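Local structure of regulatory protein (Pseudomonas aeruginosa, 5J2Y) at residues A[27-31]-A[42-46]; A[30-34]-A[57-61]. The protein represses quorum-sensing and virulence genes by binding promoter DNA through a helix-turn-helix domain. One frame throughout, in Å; residues are numbered along the deposited sequence.

Contact 1. Residues A[27-31]-A[42-46]. With nucleotides of chain C.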
loop_
_atom_site.group_PDB
_atom_site.type_symbol
_atom_site.label_atom_id
_atom_site.label_comp_id
_atom_site.label_asym_id
_atom_site.label_seq_id
_atom_site.Cartn_x
_atom_site.Cartn_y
_atom_site.Cartn_z
ATOM N N GLN A 27 8.226 0.795 -5.493
ATOM C CA GLN A 27 7.676 -0.131 -4.524
ATOM C C GLN A 27 8.271 0.102 -3.138
ATOM O O GLN A 27 7.551 0.120 -2.170
ATOM C CB GLN A 27 7.938 -1.579 -4.951
ATOM C CG GLN A 27 7.118 -1.991 -6.156
ATOM C CD GLN A 27 7.408 -3.413 -6.552
ATOM O OE1 GLN A 27 8.402 -3.982 -6.128
ATOM N NE2 GLN A 27 6.522 -4.001 -7.347
ATOM N N GLU A 28 9.580 0.310 -3.062
ATOM C CA GLU A 28 10.245 0.530 -1.773
ATOM C C GLU A 28 9.643 1.734 -1.094
ATOM O O GLU A 28 9.330 1.683 0.100
ATOM C CB GLU A 28 11.750 0.755 -1.980
ATOM C CG GLU A 28 12.604 1.112 -0.741
ATOM C CD GLU A 28 12.467 0.154 0.446
ATOM O OE1 GLU A 28 12.273 -1.063 0.227
ATOM O OE2 GLU A 28 12.574 0.631 1.610
ATOM N N THR A 29 9.496 2.818 -1.868
ATOM C CA THR A 29 9.062 4.100 -1.323
ATOM C C THR A 29 7.622 3.935 -0.827
ATOM O O THR A 29 7.298 4.241 0.287
ATOM C CB THR A 29 9.158 5.231 -2.391
ATOM O OG1 THR A 29 10.535 5.502 -2.722
ATOM C CG2 THR A 29 8.563 6.501 -1.888
ATOM N N PHE A 30 6.783 3.368 -1.668
ATOM C CA PHE A 30 5.365 3.268 -1.390
ATOM C C PHE A 30 5.058 2.275 -0.259
ATOM O O PHE A 30 4.386 2.610 0.746
ATOM C CB PHE A 30 4.659 2.857 -2.662
ATOM C CG PHE A 30 3.169 2.727 -2.506
ATOM C CD1 PHE A 30 2.335 3.838 -2.609
ATOM C CD2 PHE A 30 2.616 1.514 -2.292
ATOM C CE1 PHE A 30 0.980 3.712 -2.498
ATOM C CE2 PHE A 30 1.271 1.377 -2.167
ATOM C CZ PHE A 30 0.440 2.472 -2.249
ATOM N N TRP A 31 5.602 1.072 -0.363
ATOM C CA TRP A 31 5.240 0.046 0.606
ATOM C C TRP A 31 5.857 0.222 1.994
ATOM O O TRP A 31 5.270 -0.200 2.996
ATOM C CB TRP A 31 5.549 -1.301 0.053
ATOM C CG TRP A 31 4.645 -1.628 -0.987
ATOM C CD1 TRP A 31 4.873 -1.545 -2.337
ATOM C CD2 TRP A 31 3.305 -2.096 -0.827
ATOM N NE1 TRP A 31 3.746 -1.937 -3.033
ATOM C CE2 TRP A 31 2.778 -2.295 -2.127
ATOM C CE3 TRP A 31 2.498 -2.369 0.292
ATOM C CZ2 TRP A 31 1.511 -2.771 -2.342
ATOM C CZ3 TRP A 31 1.235 -2.814 0.090
ATOM C CH2 TRP A 31 0.735 -3.017 -1.238
ATOM N N SER A 42 5.871 -6.411 -4.020
ATOM C CA SER A 42 5.864 -6.993 -5.379
ATOM C C SER A 42 4.916 -8.159 -5.456
ATOM O O SER A 42 4.148 -8.301 -6.414
ATOM C CB SER A 42 7.247 -7.504 -5.786
ATOM O OG SER A 42 7.179 -8.282 -6.999
ATOM N N ARG A 43 4.976 -9.022 -4.461
ATOM C CA ARG A 43 4.087 -10.193 -4.479
ATOM C C ARG A 43 2.619 -9.778 -4.350
ATOM O O ARG A 43 1.768 -10.342 -5.031
ATOM C CB ARG A 43 4.486 -11.179 -3.422
ATOM C CG ARG A 43 5.887 -11.736 -3.656
ATOM C CD ARG A 43 6.282 -12.857 -2.684
ATOM N NE ARG A 43 6.922 -14.002 -3.373
ATOM C CZ ARG A 43 8.186 -14.403 -3.224
ATOM N NH1 ARG A 43 9.013 -13.779 -2.399
ATOM N NH2 ARG A 43 8.630 -15.460 -3.898
ATOM N N PHE A 44 2.315 -8.750 -3.550
ATOM C CA PHE A 44 0.900 -8.268 -3.447
ATOM C C PHE A 44 0.369 -7.691 -4.776
ATOM O O PHE A 44 -0.719 -7.979 -5.193
ATOM C CB PHE A 44 0.757 -7.187 -2.358
ATOM C CG PHE A 44 0.994 -7.682 -0.951
ATOM C CD1 PHE A 44 0.709 -8.985 -0.581
ATOM C CD2 PHE A 44 1.402 -6.806 0.020
ATOM C CE1 PHE A 44 0.884 -9.408 0.724
ATOM C CE2 PHE A 44 1.535 -7.200 1.342
ATOM C CZ PHE A 44 1.294 -8.511 1.699
ATOM N N GLU A 45 1.165 -6.845 -5.403
ATOM C CA GLU A 45 0.818 -6.209 -6.678
ATOM C C GLU A 45 0.621 -7.201 -7.841
ATOM O O GLU A 45 0.111 -6.822 -8.890
ATOM C CB GLU A 45 1.882 -5.196 -7.076
ATOM C CG GLU A 45 1.883 -3.953 -6.251
ATOM C CD GLU A 45 2.933 -2.942 -6.657
ATOM O OE1 GLU A 45 3.557 -3.129 -7.732
ATOM O OE2 GLU A 45 3.128 -1.953 -5.899
ATOM N N ASN A 46 1.059 -8.436 -7.642
ATOM C CA ASN A 46 0.928 -9.496 -8.612
ATOM C C ASN A 46 0.022 -10.604 -8.129
ATOM O O ASN A 46 0.059 -11.723 -8.640
ATOM C CB ASN A 46 2.317 -10.010 -8.987
ATOM C CG ASN A 46 3.007 -9.085 -9.965
ATOM O OD1 ASN A 46 2.725 -9.138 -11.151
ATOM N ND2 ASN A 46 3.861 -8.191 -9.471
ATOM P P DA C 8 7.246 -6.816 -10.330
ATOM O OP1 DA C 8 6.204 -6.917 -11.363
ATOM O OP2 DA C 8 6.881 -6.471 -8.939
ATOM O "O5'" DA C 8 8.065 -8.183 -10.280
ATOM C "C5'" DA C 8 9.078 -8.444 -11.251
ATOM C "C4'" DA C 8 9.659 -9.832 -11.110
ATOM O "O4'" DA C 8 10.845 -9.777 -10.292
ATOM C "C3'" DA C 8 8.786 -10.908 -10.480
ATOM O "O3'" DA C 8 9.197 -12.102 -11.155
ATOM C "C2'" DA C 8 9.191 -10.866 -9.012
ATOM C "C1'" DA C 8 10.672 -10.517 -9.089
ATOM N N9 DA C 8 11.185 -9.684 -8.014
ATOM C C8 DA C 8 10.617 -8.561 -7.470
ATOM N N7 DA C 8 11.367 -7.973 -6.570
ATOM C C5 DA C 8 12.518 -8.748 -6.541
ATOM C C6 DA C 8 13.701 -8.652 -5.795
ATOM N N6 DA C 8 13.937 -7.692 -4.898
ATOM N N1 DA C 8 14.648 -9.591 -6.000
ATOM C C2 DA C 8 14.416 -10.551 -6.897
ATOM N N3 DA C 8 13.347 -10.744 -7.664
ATOM C C4 DA C 8 12.426 -9.795 -7.438
ATOM P P DT C 7 9.488 -0.381 -9.230
ATOM O OP1 DT C 7 8.246 0.093 -9.889
ATOM O OP2 DT C 7 9.680 -0.147 -7.766
ATOM O "O5'" DT C 7 9.675 -1.920 -9.540
ATOM C "C5'" DT C 7 9.514 -2.422 -10.866
ATOM C "C4'" DT C 7 9.733 -3.917 -10.887
ATOM O "O4'" DT C 7 11.082 -4.234 -10.477
ATOM C "C3'" DT C 7 8.815 -4.749 -9.991
ATOM O "O3'" DT C 7 8.318 -5.772 -10.847
ATOM C "C2'" DT C 7 9.744 -5.311 -8.926
ATOM C "C1'" DT C 7 11.050 -5.404 -9.674
ATOM N N1 DT C 7 12.268 -5.405 -8.847
ATOM C C2 DT C 7 13.178 -6.406 -9.063
ATOM O O2 DT C 7 12.981 -7.325 -9.838
ATOM N N3 DT C 7 14.324 -6.308 -8.316
ATOM C C4 DT C 7 14.640 -5.323 -7.399
ATOM O O4 DT C 7 15.710 -5.364 -6.799
ATOM C C5 DT C 7 13.645 -4.294 -7.236
ATOM C C7 DT C 7 13.896 -3.193 -6.256
ATOM C C6 DT C 7 12.531 -4.373 -7.972
ATOM P P DG C 10 10.799 -18.908 -8.063
ATOM O OP1 DG C 10 10.499 -19.528 -9.357
ATOM O OP2 DG C 10 9.693 -18.739 -7.085
ATOM O "O5'" DG C 10 11.961 -19.699 -7.320
ATOM C "C5'" DG C 10 13.334 -19.509 -7.692
ATOM C "C4'" DG C 10 14.261 -19.849 -6.547
ATOM O "O4'" DG C 10 14.442 -18.691 -5.697
ATOM C "C3'" DG C 10 13.830 -20.986 -5.621
ATOM O "O3'" DG C 10 15.040 -21.640 -5.227
ATOM C "C2'" DG C 10 13.185 -20.258 -4.455
ATOM C "C1'" DG C 10 13.982 -18.959 -4.381
ATOM N N9 DG C 10 13.203 -17.804 -3.952
ATOM C C8 DG C 10 11.952 -17.448 -4.394
ATOM N N7 DG C 10 11.511 -16.349 -3.846
ATOM C C5 DG C 10 12.534 -15.954 -2.997
ATOM C C6 DG C 10 12.632 -14.830 -2.134
ATOM O O6 DG C 10 11.804 -13.930 -1.941
ATOM N N1 DG C 10 13.847 -14.806 -1.461
ATOM C C2 DG C 10 14.835 -15.755 -1.584
ATOM N N2 DG C 10 15.933 -15.563 -0.846
ATOM N N3 DG C 10 14.755 -16.804 -2.381
ATOM C C4 DG C 10 13.589 -16.838 -3.057
#
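Glu45 reaches back between Gln27 and Trp31 and takes one hydrogen bond from each, one on either carboxylate oxygen. Trp31 NE1 gives the straighter one (170°) to Glu45 OE2 at 2.9 Å, with the oxygen close to the indole plane. Gln27 NE2 donates to Glu45 OE1 at 3.1 Å from well above the carboxylate plane, amide and carboxylate being turned 78° apart. Arg20 forms a salt bridge with Glu45 OE2.

Two side chains converge on one phosphate oxygen: OP2 of DA8 of chain C receives both Gln27 NE2 (3.0 Å) and Ser42 OG (2.7 Å). Held by Glu45 at NE2 and by Gln38 at OE1, the Gln27 amide is fixed to present NE2 to this phosphate, while Gln27 N binds OP2 of DT7 of chain C. Base reading falls to Arg43: NH1 donates to O6 of DG10 of chain C at 2.8 Å and NH2 to its N7 at 3.0 Å, the bidentate pattern of guanine recognition in the major groove.

The Phe44 edge at CD2 meets Trp31 CZ3 at 4.0 Å, the two rings lying oblique to each other. Helices 27-32 and 38-45 form the helix-turn-helix, the latter as recognition helix, with helix 9-22 packing beside Gln27 and Glu45.

Contact 2. Residues A[30-34]-A[57-61]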
loop_
_atom_site.group_PDB
_atom_site.type_symbol
_atom_site.label_atom_id
_atom_site.label_comp_id
_atom_site.label_asym_id
_atom_site.label_seq_id
_atom_site.Cartn_x
_atom_site.Cartn_y
_atom_site.Cartn_z
ATOM N N PHE A 30 6.783 3.368 -1.668
ATOM C CA PHE A 30 5.365 3.268 -1.390
ATOM C C PHE A 30 5.058 2.275 -0.259
ATOM O O PHE A 30 4.386 2.610 0.746
ATOM C CB PHE A 30 4.659 2.857 -2.662
ATOM C CG PHE A 30 3.169 2.727 -2.506
ATOM C CD1 PHE A 30 2.335 3.838 -2.609
ATOM C CD2 PHE A 30 2.616 1.514 -2.292
ATOM C CE1 PHE A 30 0.980 3.712 -2.498
ATOM C CE2 PHE A 30 1.271 1.377 -2.167
ATOM C CZ PHE A 30 0.440 2.472 -2.249
ATOM N N TRP A 31 5.602 1.072 -0.363
ATOM C CA TRP A 31 5.240 0.046 0.606
ATOM C C TRP A 31 5.857 0.222 1.994
ATOM O O TRP A 31 5.270 -0.200 2.996
ATOM C CB TRP A 31 5.549 -1.301 0.053
ATOM C CG TRP A 31 4.645 -1.628 -0.987
ATOM C CD1 TRP A 31 4.873 -1.545 -2.337
ATOM C CD2 TRP A 31 3.305 -2.096 -0.827
ATOM N NE1 TRP A 31 3.746 -1.937 -3.033
ATOM C CE2 TRP A 31 2.778 -2.295 -2.127
ATOM C CE3 TRP A 31 2.498 -2.369 0.292
ATOM C CZ2 TRP A 31 1.511 -2.771 -2.342
ATOM C CZ3 TRP A 31 1.235 -2.814 0.090
ATOM C CH2 TRP A 31 0.735 -3.017 -1.238
ATOM N N SER A 32 6.986 0.917 2.055
ATOM C CA SER A 32 7.666 1.080 3.323
ATOM C C SER A 32 6.976 2.063 4.246
ATOM O O SER A 32 7.212 2.010 5.441
ATOM C CB SER A 32 9.162 1.425 3.127
ATOM O OG SER A 32 9.307 2.632 2.413
ATOM N N ARG A 33 6.100 2.934 3.727
ATOM C CA ARG A 33 5.273 3.804 4.613
ATOM C C ARG A 33 4.433 2.997 5.562
ATOM O O ARG A 33 4.018 3.525 6.587
ATOM C CB ARG A 33 4.290 4.680 3.836
ATOM C CG ARG A 33 4.938 5.583 2.827
ATOM C CD ARG A 33 4.036 6.741 2.462
ATOM N NE ARG A 33 4.817 7.678 1.645
ATOM C CZ ARG A 33 4.810 7.702 0.307
ATOM N NH1 ARG A 33 4.011 6.904 -0.384
ATOM N NH2 ARG A 33 5.581 8.560 -0.347
ATOM N N PHE A 34 4.124 1.751 5.161
ATOM C CA PHE A 34 3.323 0.811 5.946
ATOM C C PHE A 34 4.185 -0.225 6.693
ATOM O O PHE A 34 3.662 -1.095 7.360
ATOM C CB PHE A 34 2.314 0.065 5.029
ATOM C CG PHE A 34 1.482 0.982 4.165
ATOM C CD1 PHE A 34 0.427 1.696 4.704
ATOM C CD2 PHE A 34 1.735 1.103 2.810
ATOM C CE1 PHE A 34 -0.332 2.532 3.923
ATOM C CE2 PHE A 34 0.996 1.963 2.026
ATOM C CZ PHE A 34 -0.053 2.669 2.589
ATOM N N LEU A 57 -5.501 -1.069 5.815
ATOM C CA LEU A 57 -4.647 0.103 5.747
ATOM C C LEU A 57 -4.639 0.714 4.370
ATOM O O LEU A 57 -4.614 1.938 4.245
ATOM C CB LEU A 57 -3.204 -0.219 6.086
ATOM C CG LEU A 57 -2.773 -0.149 7.515
ATOM C CD1 LEU A 57 -1.428 -0.819 7.610
ATOM C CD2 LEU A 57 -2.687 1.285 7.991
ATOM N N LEU A 58 -4.552 -0.123 3.336
ATOM C CA LEU A 58 -4.532 0.407 1.977
ATOM C C LEU A 58 -5.830 1.137 1.683
ATOM O O LEU A 58 -5.805 2.238 1.125
ATOM C CB LEU A 58 -4.316 -0.677 0.927
ATOM C CG LEU A 58 -2.889 -1.210 0.934
ATOM C CD1 LEU A 58 -2.863 -2.523 0.218
ATOM C CD2 LEU A 58 -1.940 -0.204 0.287
ATOM N N HIS A 59 -6.934 0.557 2.124
ATOM C CA HIS A 59 -8.258 1.188 1.988
ATOM C C HIS A 59 -8.305 2.617 2.550
ATOM O O HIS A 59 -8.612 3.578 1.851
ATOM C CB HIS A 59 -9.331 0.359 2.659
ATOM C CG HIS A 59 -10.659 1.022 2.633
ATOM N ND1 HIS A 59 -11.395 1.187 1.478
ATOM C CD2 HIS A 59 -11.361 1.626 3.615
ATOM C CE1 HIS A 59 -12.515 1.821 1.763
ATOM N NE2 HIS A 59 -12.513 2.107 3.052
ATOM N N PHE A 60 -7.928 2.753 3.801
ATOM C CA PHE A 60 -7.990 4.059 4.445
ATOM C C PHE A 60 -7.014 5.059 3.848
ATOM O O PHE A 60 -7.271 6.269 3.841
ATOM C CB PHE A 60 -7.755 3.909 5.951
ATOM C CG PHE A 60 -8.871 3.194 6.647
ATOM C CD1 PHE A 60 -10.185 3.707 6.601
ATOM C CD2 PHE A 60 -8.639 2.022 7.368
ATOM C CE1 PHE A 60 -11.222 3.048 7.245
ATOM C CE2 PHE A 60 -9.681 1.374 8.027
ATOM C CZ PHE A 60 -10.961 1.875 7.963
ATOM N N TYR A 61 -5.883 4.551 3.382
ATOM C CA TYR A 61 -4.890 5.390 2.730
ATOM C C TYR A 61 -5.349 5.947 1.382
ATOM O O TYR A 61 -5.231 7.131 1.109
ATOM C CB TYR A 61 -3.608 4.588 2.505
ATOM C CG TYR A 61 -2.488 5.389 1.890
ATOM C CD1 TYR A 61 -1.805 6.347 2.606
ATOM C CD2 TYR A 61 -2.107 5.173 0.562
ATOM C CE1 TYR A 61 -0.741 7.065 2.039
ATOM C CE2 TYR A 61 -1.072 5.887 -0.009
ATOM C CZ TYR A 61 -0.382 6.822 0.730
ATOM O OH TYR A 61 0.634 7.536 0.113
#
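Phe34 points the edge of its ring at one face of Tyr61 in a T-shaped pair, the planes standing at 86° and the centroids 5.2 Å apart. The touching atom is Phe34 CZ, 3.7 Å from Tyr61 CG and displaced from the ring centre toward the CB side. Phe34 CE2 also lies 4.0 Å from Leu58 CD2, and Phe34 CD1 touches Leu57 CD1 more loosely.

Both methyls of Leu58 lie against the far end of the indole, CD1 at 3.9 Å from Trp31 CH2; besides Phe34, CD2 also meets Phe30 CE2, more loosely. Phe30 then reaches Tyr61, its CE1 being 3.9 Å from Tyr61 CE2, so that Tyr61 is met by both phenylalanines.

Side-chain torsions and neighbouring rings set these positions. With CG anti to the backbone N (chi1 -177°), Tyr61 extends from its helix across the ends of the Phe30 and Phe34 rings. Phe34 CE2 sits over one face of Phe30, and Phe30 CD2 in turn over a face of the Trp31 indole, giving the short segment 30-34 an overlapping set of aromatic rings.

Polar groups lie at the margin. The Tyr61 hydroxyl is hydrogen-bonded to Asp68 and Arg23, and the Arg33 guanidinium, which passes near it, forms a salt bridge with Glu25.

The contact joins segment 30-34, on helix 27-32, to helix 52-62. Helix 9-22 adds Met12 and Ala16 against Leu58, and helix 68-75 brings Leu71 against Arg33, Phe34 and Tyr61, so four of the five helices of the chain meet here.

How the contacts relate
Both contacts start from helix 27-32 and share Trp31, whose indole serves two purposes: its NE1 faces the carboxylate in contact 1, while the far end of its six-membered ring, which also meets Phe44 there, enters the apolar packing of contact 2. Contact 1 is mainly polar and is buried against the DNA. Contact 2, partly buried, lies nearer the middle of the fold, about 7 Å from the DNA at its nearest atom, and is made mostly of aromatic and leucine side chains. Helix 27-32 therefore links the recognition helix 38-45 to helix 52-62, the next helix after 38-45, within one helix-turn-helix domain.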